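Local coordinates for protein SusD homolog (Bacteroides ovatus, PDB 4F53) that probably binds mucin O-glycans at the cell surface, as a SusD-family outer-membrane lipoprotein with a TPR-like helical fold, at residues Tyr61-Asn66 / Leu305-Leu310; Gln313-Ser318 / Tyr392-Lys397. All coordinates share one frame; numbering follows the deposited sequence.

Both contacts lie on the same side of the chain's centre, inside the single SusD/RagB family region, with their own centres about 11 Å apart. Along the chain they come in series: 61-66 pairs with 305-310 before 313-318 pairs with 392-397. The loop between helix 288-291 and strand 332-335 supplies one partner to each, first to strand 62-64 and then to the loop that precedes helix 423-438. Contact 1 is the deeper, about 17 Å from the chain's centre against about 27 Å for contact 2. Tyr314 joins them, its OH lying 2.8 Å from Asp64 O in a weak hydrogen bond. One long loop thus ties an early strand to a late loop in a mainly helical protein.

Contact 1 of 2, residues Tyr61-Asn66 / Leu305-Leu310; sequences YVADSN and LRRGIL
Ala63 turns its methyl group onto the backbone of Leu305, with CB only 3.1 Å from Leu305 O and 3.8 Å from Leu305 CB; a small residue suits so close an approach. One residue further on, Leu305 CD2 reaches Asp64 O at 3.4 Å and also packs on Ser65 CB, its CG swung anti to the backbone N (chi1 -178°). On the other side of Ala63, the aliphatic part of Arg307 runs past Val62 O, its CG 3.2 Å from that oxygen. The chain then bends at chi3 (-64°), and the guanidinium group forms a salt bridge with Asp266 and a hydrogen bond to Ala57 O. An alanine in place of Arg307 would probably leave Asp266 without its charged mate and open a gap beside Val62 O. Two waters fill in where the backbones diverge: one donates to Asp64 O and to Arg306 O (2.8 Å), the other accepts from Gly308 N at 2.7 Å. Further out, Arg74 pairs with the Asp64 carboxylate. The arrangement is that of a loop laid against strand 62-64 of a two-stranded antiparallel sheet, whose other strand is 261-263, within the SusD fold.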
loop_
_atom_site.group_PDB
_atom_site.type_symbol
_atom_site.label_atom_id
_atom_site.label_comp_id
_atom_site.label_asym_id
_atom_site.label_seq_id
_atom_site.Cartn_x
_atom_site.Cartn_y
_atom_site.Cartn_z
ATOM N N TYR A 61 -4.273 -5.961 6.200
ATOM C CA TYR A 61 -3.170 -6.000 7.198
ATOM C C TYR A 61 -3.585 -5.588 8.620
ATOM O O TYR A 61 -3.041 -6.112 9.584
ATOM C CB TYR A 61 -2.026 -5.049 6.808
ATOM C CG TYR A 61 -1.198 -5.404 5.589
ATOM C CD1 TYR A 61 -0.951 -6.736 5.249
ATOM C CD2 TYR A 61 -0.540 -4.416 4.860
ATOM C CE1 TYR A 61 -0.146 -7.068 4.159
ATOM C CE2 TYR A 61 0.236 -4.736 3.749
ATOM C CZ TYR A 61 0.450 -6.064 3.420
ATOM O OH TYR A 61 1.244 -6.379 2.352
ATOM N N VAL A 62 -4.485 -4.586 8.742
ATOM C CA VAL A 62 -4.775 -3.988 10.044
ATOM C C VAL A 62 -6.212 -4.143 10.438
ATOM O O VAL A 62 -7.102 -3.955 9.619
ATOM C CB VAL A 62 -4.374 -2.469 10.041
ATOM C CG1 VAL A 62 -4.654 -1.806 11.390
ATOM C CG2 VAL A 62 -2.909 -2.293 9.670
ATOM N N ALA A 63 -6.433 -4.402 11.745
ATOM C CA ALA A 63 -7.770 -4.445 12.300
ATOM C C ALA A 63 -7.861 -3.349 13.337
ATOM O O ALA A 63 -7.141 -3.391 14.332
ATOM C CB ALA A 63 -8.058 -5.807 12.919
ATOM N N ASP A 64 -8.726 -2.357 13.110
ATOM C CA ASP A 64 -9.010 -1.291 14.073
ATOM C C ASP A 64 -9.482 -1.937 15.383
ATOM O O ASP A 64 -10.189 -2.948 15.348
ATOM C CB ASP A 64 -10.033 -0.298 13.503
ATOM C CG ASP A 64 -9.636 0.302 12.139
ATOM O OD1 ASP A 64 -8.433 0.658 11.967
ATOM O OD2 ASP A 64 -10.531 0.402 11.234
ATOM N N SER A 65 -8.990 -1.419 16.525
ATOM C CA SER A 65 -9.247 -1.955 17.874
ATOM C C SER A 65 -9.579 -0.827 18.873
ATOM O O SER A 65 -9.233 -0.916 20.047
ATOM C CB SER A 65 -8.044 -2.758 18.361
ATOM O OG SER A 65 -6.877 -1.954 18.355
ATOM N N ASN A 66 -10.221 0.238 18.397
ATOM C CA ASN A 66 -10.632 1.338 19.251
ATOM C C ASN A 66 -11.978 0.944 19.905
ATOM O O ASN A 66 -12.965 0.685 19.204
ATOM C CB ASN A 66 -10.724 2.642 18.444
ATOM C CG ASN A 66 -11.172 3.833 19.247
ATOM O OD1 ASN A 66 -12.328 3.949 19.621
ATOM N ND2 ASN A 66 -10.272 4.748 19.519
ATOM N N LEU A 305 -6.950 -9.624 15.036
ATOM C CA LEU A 305 -8.333 -9.261 15.288
ATOM C C LEU A 305 -9.082 -9.185 13.933
ATOM O O LEU A 305 -8.489 -8.860 12.904
ATOM C CB LEU A 305 -8.331 -7.908 16.031
ATOM C CG LEU A 305 -9.649 -7.289 16.465
ATOM C CD1 LEU A 305 -10.323 -8.122 17.546
ATOM C CD2 LEU A 305 -9.417 -5.883 16.950
ATOM N N ARG A 306 -10.373 -9.522 13.935
ATOM C CA ARG A 306 -11.195 -9.465 12.745
ATOM C C ARG A 306 -11.313 -8.005 12.259
ATOM O O ARG A 306 -11.532 -7.094 13.075
ATOM C CB ARG A 306 -12.590 -10.055 13.047
ATOM C CG ARG A 306 -13.524 -10.174 11.839
ATOM C CD ARG A 306 -13.126 -11.311 10.901
ATOM N NE ARG A 306 -13.965 -11.317 9.704
ATOM C CZ ARG A 306 -15.096 -11.999 9.589
ATOM N NH1 ARG A 306 -15.523 -12.766 10.588
ATOM N NH2 ARG A 306 -15.817 -11.911 8.486
ATOM N N ARG A 307 -11.113 -7.786 10.947
ATOM C CA ARG A 307 -11.267 -6.453 10.349
ATOM C C ARG A 307 -12.749 -6.182 10.130
ATOM O O ARG A 307 -13.504 -7.124 9.860
ATOM C CB ARG A 307 -10.511 -6.335 9.018
ATOM C CG ARG A 307 -8.996 -6.469 9.102
ATOM C CD ARG A 307 -8.374 -6.466 7.706
ATOM N NE ARG A 307 -8.824 -7.647 6.960
ATOM C CZ ARG A 307 -9.640 -7.619 5.918
ATOM N NH1 ARG A 307 -9.996 -6.460 5.377
ATOM N NH2 ARG A 307 -10.068 -8.749 5.378
ATOM N N GLY A 308 -13.150 -4.915 10.220
ATOM C CA GLY A 308 -14.528 -4.528 9.978
ATOM C C GLY A 308 -15.504 -4.765 11.112
ATOM O O GLY A 308 -16.706 -4.872 10.862
ATOM N N ILE A 309 -15.018 -4.839 12.357
ATOM C CA ILE A 309 -15.912 -4.941 13.526
ATOM C C ILE A 309 -16.557 -3.552 13.691
ATOM O O ILE A 309 -15.851 -2.546 13.633
ATOM C CB ILE A 309 -15.181 -5.421 14.812
ATOM C CG1 ILE A 309 -14.621 -6.859 14.649
ATOM C CG2 ILE A 309 -16.100 -5.291 16.044
ATOM C CD1 ILE A 309 -13.584 -7.277 15.739
ATOM N N LEU A 310 -17.883 -3.488 13.801
ATOM C CA LEU A 310 -18.577 -2.209 13.912
ATOM C C LEU A 310 -18.183 -1.526 15.195
ATOM O O LEU A 310 -18.055 -2.182 16.235
ATOM C CB LEU A 310 -20.116 -2.392 13.855
ATOM C CG LEU A 310 -20.970 -1.148 13.514
ATOM C CD1 LEU A 310 -20.968 -0.850 11.994
ATOM C CD2 LEU A 310 -22.423 -1.345 13.957
HETATM O O HOH W 1 -11.633 -4.323 13.456
HETATM O O HOH W 2 -11.451 -2.962 11.075
#

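Contact 2 of 2, residues Gln313-Ser318 / Tyr392-Lys397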
loop_
_atom_site.group_PDB
_atom_site.type_symbol
_atom_site.label_atom_id
_atom_site.label_comp_id
_atom_site.label_asym_id
_atom_site.label_seq_id
_atom_site.Cartn_x
_atom_site.Cartn_y
_atom_site.Cartn_z
ATOM N N GLN A 313 -19.141 -2.546 18.920
ATOM C CA GLN A 313 -19.461 -3.981 18.942
ATOM C C GLN A 313 -18.225 -4.858 19.098
ATOM O O GLN A 313 -18.169 -5.964 18.560
ATOM C CB GLN A 313 -20.239 -4.370 17.677
ATOM C CG GLN A 313 -21.624 -3.737 17.662
ATOM C CD GLN A 313 -22.452 -4.081 16.460
ATOM O OE1 GLN A 313 -21.984 -4.639 15.464
ATOM N NE2 GLN A 313 -23.721 -3.731 16.523
ATOM N N TYR A 314 -17.246 -4.371 19.866
ATOM C CA TYR A 314 -16.007 -5.098 20.149
ATOM C C TYR A 314 -16.104 -5.853 21.437
ATOM O O TYR A 314 -16.685 -5.343 22.406
ATOM C CB TYR A 314 -14.838 -4.120 20.286
ATOM C CG TYR A 314 -14.327 -3.555 18.987
ATOM C CD1 TYR A 314 -14.874 -2.388 18.447
ATOM C CD2 TYR A 314 -13.261 -4.144 18.322
ATOM C CE1 TYR A 314 -14.403 -1.862 17.244
ATOM C CE2 TYR A 314 -12.780 -3.626 17.125
ATOM C CZ TYR A 314 -13.351 -2.482 16.595
ATOM O OH TYR A 314 -12.859 -1.959 15.444
ATOM N N ASN A 315 -15.458 -7.030 21.494
ATOM C CA ASN A 315 -15.310 -7.737 22.766
ATOM C C ASN A 315 -14.327 -6.886 23.591
ATOM O O ASN A 315 -13.385 -6.344 22.998
ATOM C CB ASN A 315 -14.792 -9.152 22.521
ATOM C CG ASN A 315 -15.861 -10.149 22.158
ATOM O OD1 ASN A 315 -16.989 -10.116 22.664
ATOM N ND2 ASN A 315 -15.500 -11.101 21.322
ATOM N N SER A 316 -14.569 -6.687 24.897
ATOM C CA SER A 316 -13.719 -5.808 25.736
ATOM C C SER A 316 -12.233 -6.226 25.818
ATOM O O SER A 316 -11.416 -5.398 26.225
ATOM C CB SER A 316 -14.279 -5.674 27.150
ATOM O OG SER A 316 -14.223 -6.910 27.840
ATOM N N TRP A 317 -11.884 -7.474 25.449
ATOM C CA TRP A 317 -10.492 -7.938 25.514
ATOM C C TRP A 317 -9.785 -7.911 24.160
ATOM O O TRP A 317 -8.658 -8.399 24.064
ATOM C CB TRP A 317 -10.400 -9.354 26.122
ATOM C CG TRP A 317 -10.930 -9.473 27.526
ATOM C CD1 TRP A 317 -11.251 -8.457 28.378
ATOM C CD2 TRP A 317 -11.194 -10.689 28.234
ATOM N NE1 TRP A 317 -11.754 -8.960 29.545
ATOM C CE2 TRP A 317 -11.713 -10.331 29.495
ATOM C CE3 TRP A 317 -11.024 -12.050 27.931
ATOM C CZ2 TRP A 317 -12.075 -11.289 30.458
ATOM C CZ3 TRP A 317 -11.402 -12.998 28.873
ATOM C CH2 TRP A 317 -11.922 -12.618 30.119
ATOM N N SER A 318 -10.407 -7.276 23.139
ATOM C CA SER A 318 -9.905 -7.161 21.756
ATOM C C SER A 318 -8.476 -6.633 21.613
ATOM O O SER A 318 -7.789 -7.024 20.663
ATOM C CB SER A 318 -10.825 -6.278 20.918
ATOM O OG SER A 318 -12.075 -6.921 20.777
ATOM N N TYR A 392 -10.560 -19.074 10.706
ATOM C CA TYR A 392 -10.219 -18.200 11.815
ATOM C C TYR A 392 -11.142 -18.495 13.005
ATOM O O TYR A 392 -12.364 -18.380 12.895
ATOM C CB TYR A 392 -10.302 -16.718 11.385
ATOM C CG TYR A 392 -10.151 -15.751 12.532
ATOM C CD1 TYR A 392 -8.943 -15.638 13.223
ATOM C CD2 TYR A 392 -11.215 -14.949 12.936
ATOM C CE1 TYR A 392 -8.805 -14.763 14.305
ATOM C CE2 TYR A 392 -11.081 -14.053 13.996
ATOM C CZ TYR A 392 -9.877 -13.971 14.683
ATOM O OH TYR A 392 -9.745 -13.051 15.692
ATOM N N LYS A 393 -10.557 -18.939 14.123
ATOM C CA LYS A 393 -11.303 -19.209 15.352
ATOM C C LYS A 393 -11.086 -18.020 16.283
ATOM O O LYS A 393 -9.960 -17.841 16.746
ATOM C CB LYS A 393 -10.853 -20.529 16.008
ATOM C CG LYS A 393 -11.194 -21.790 15.208
ATOM C CD LYS A 393 -10.452 -23.036 15.736
ATOM C CE LYS A 393 -11.140 -23.766 16.876
ATOM N NZ LYS A 393 -10.341 -24.925 17.366
ATOM N N ASP A 394 -12.122 -17.160 16.496
ATOM C CA ASP A 394 -12.016 -16.006 17.401
ATOM C C ASP A 394 -11.551 -16.500 18.820
ATOM O O ASP A 394 -12.271 -17.261 19.469
ATOM C CB ASP A 394 -13.351 -15.211 17.483
ATOM C CG ASP A 394 -13.320 -13.909 18.292
ATOM O OD1 ASP A 394 -12.367 -13.715 19.100
ATOM O OD2 ASP A 394 -14.260 -13.104 18.152
ATOM N N PRO A 395 -10.341 -16.101 19.299
ATOM C CA PRO A 395 -9.865 -16.603 20.616
ATOM C C PRO A 395 -10.686 -16.117 21.815
ATOM O O PRO A 395 -10.555 -16.664 22.926
ATOM C CB PRO A 395 -8.428 -16.091 20.697
ATOM C CG PRO A 395 -8.387 -14.920 19.767
ATOM C CD PRO A 395 -9.335 -15.221 18.658
ATOM N N LEU A 396 -11.548 -15.115 21.590
ATOM C CA LEU A 396 -12.378 -14.556 22.652
ATOM C C LEU A 396 -13.778 -15.201 22.718
ATOM O O LEU A 396 -14.517 -14.947 23.673
ATOM C CB LEU A 396 -12.477 -13.030 22.501
ATOM C CG LEU A 396 -11.164 -12.245 22.783
ATOM C CD1 LEU A 396 -11.386 -10.775 22.655
ATOM C CD2 LEU A 396 -10.610 -12.556 24.176
ATOM N N LYS A 397 -14.113 -16.077 21.747
ATOM C CA LYS A 397 -15.389 -16.803 21.691
ATOM C C LYS A 397 -15.602 -17.621 22.987
ATOM O O LYS A 397 -14.721 -18.385 23.390
ATOM C CB LYS A 397 -15.465 -17.703 20.447
ATOM C CG LYS A 397 -16.797 -18.431 20.327
ATOM C CD LYS A 397 -16.678 -19.657 19.459
ATOM C CE LYS A 397 -17.959 -20.448 19.432
ATOM N NZ LYS A 397 -17.882 -21.551 18.445
HETATM O O HOH W 3 -13.511 -10.503 19.203
#
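Leu396 inserts its branched end between Asn315 and Trp317, so that two type I beta turns, Asn315 to Ser318 and Asp394 to Lys397, meet in the loop region of this SusD-like fold. This is the tightly packed part. Leu396 CD1 lies 3.6 Å from Trp317 C and close to the backbone N of Ser318, while Asn315 CB flanks the same methyl. The other methyl, CD2, touches Trp317 CB at 3.8 Å and approaches CE3 at the edge of the indole, near the ring plane. With CG beside its own backbone N (chi1 -69°) and CD1 continuing anti to CA, the leucine brings both methyls to the opposing turn. A branched apolar residue suits the place, since each methyl finds its own surface, and Phe288 of helix 288-291 adds a further apolar neighbour.

The polar side is looser. Asn315 ND2 and Asp394 OD2 stand 3.9 Å apart, their amide and carboxylate planes inclined at 49°, and a water bridges them, accepting from ND2 at 3.0 Å and donating to OD2. Both groups are also held from outside the pair: Tyr404 O accepts from Asn315 ND2, and Tyr406 N donates to Asp394 OD2. The short amide and acid thus link the turns to the nearby 404-406 backbone as well as to the water.

Each turn is also braced from within. Asn315 O accepts from both Ser318 N and Ser318 OG, the hydroxyl suiting the end of the turn because it can reach back to that carbonyl. Asp394 forms an Asx turn: its OD1 receives Leu396 N at 3.0 Å, with an N-H...O angle of 160°, from above the carboxylate plane.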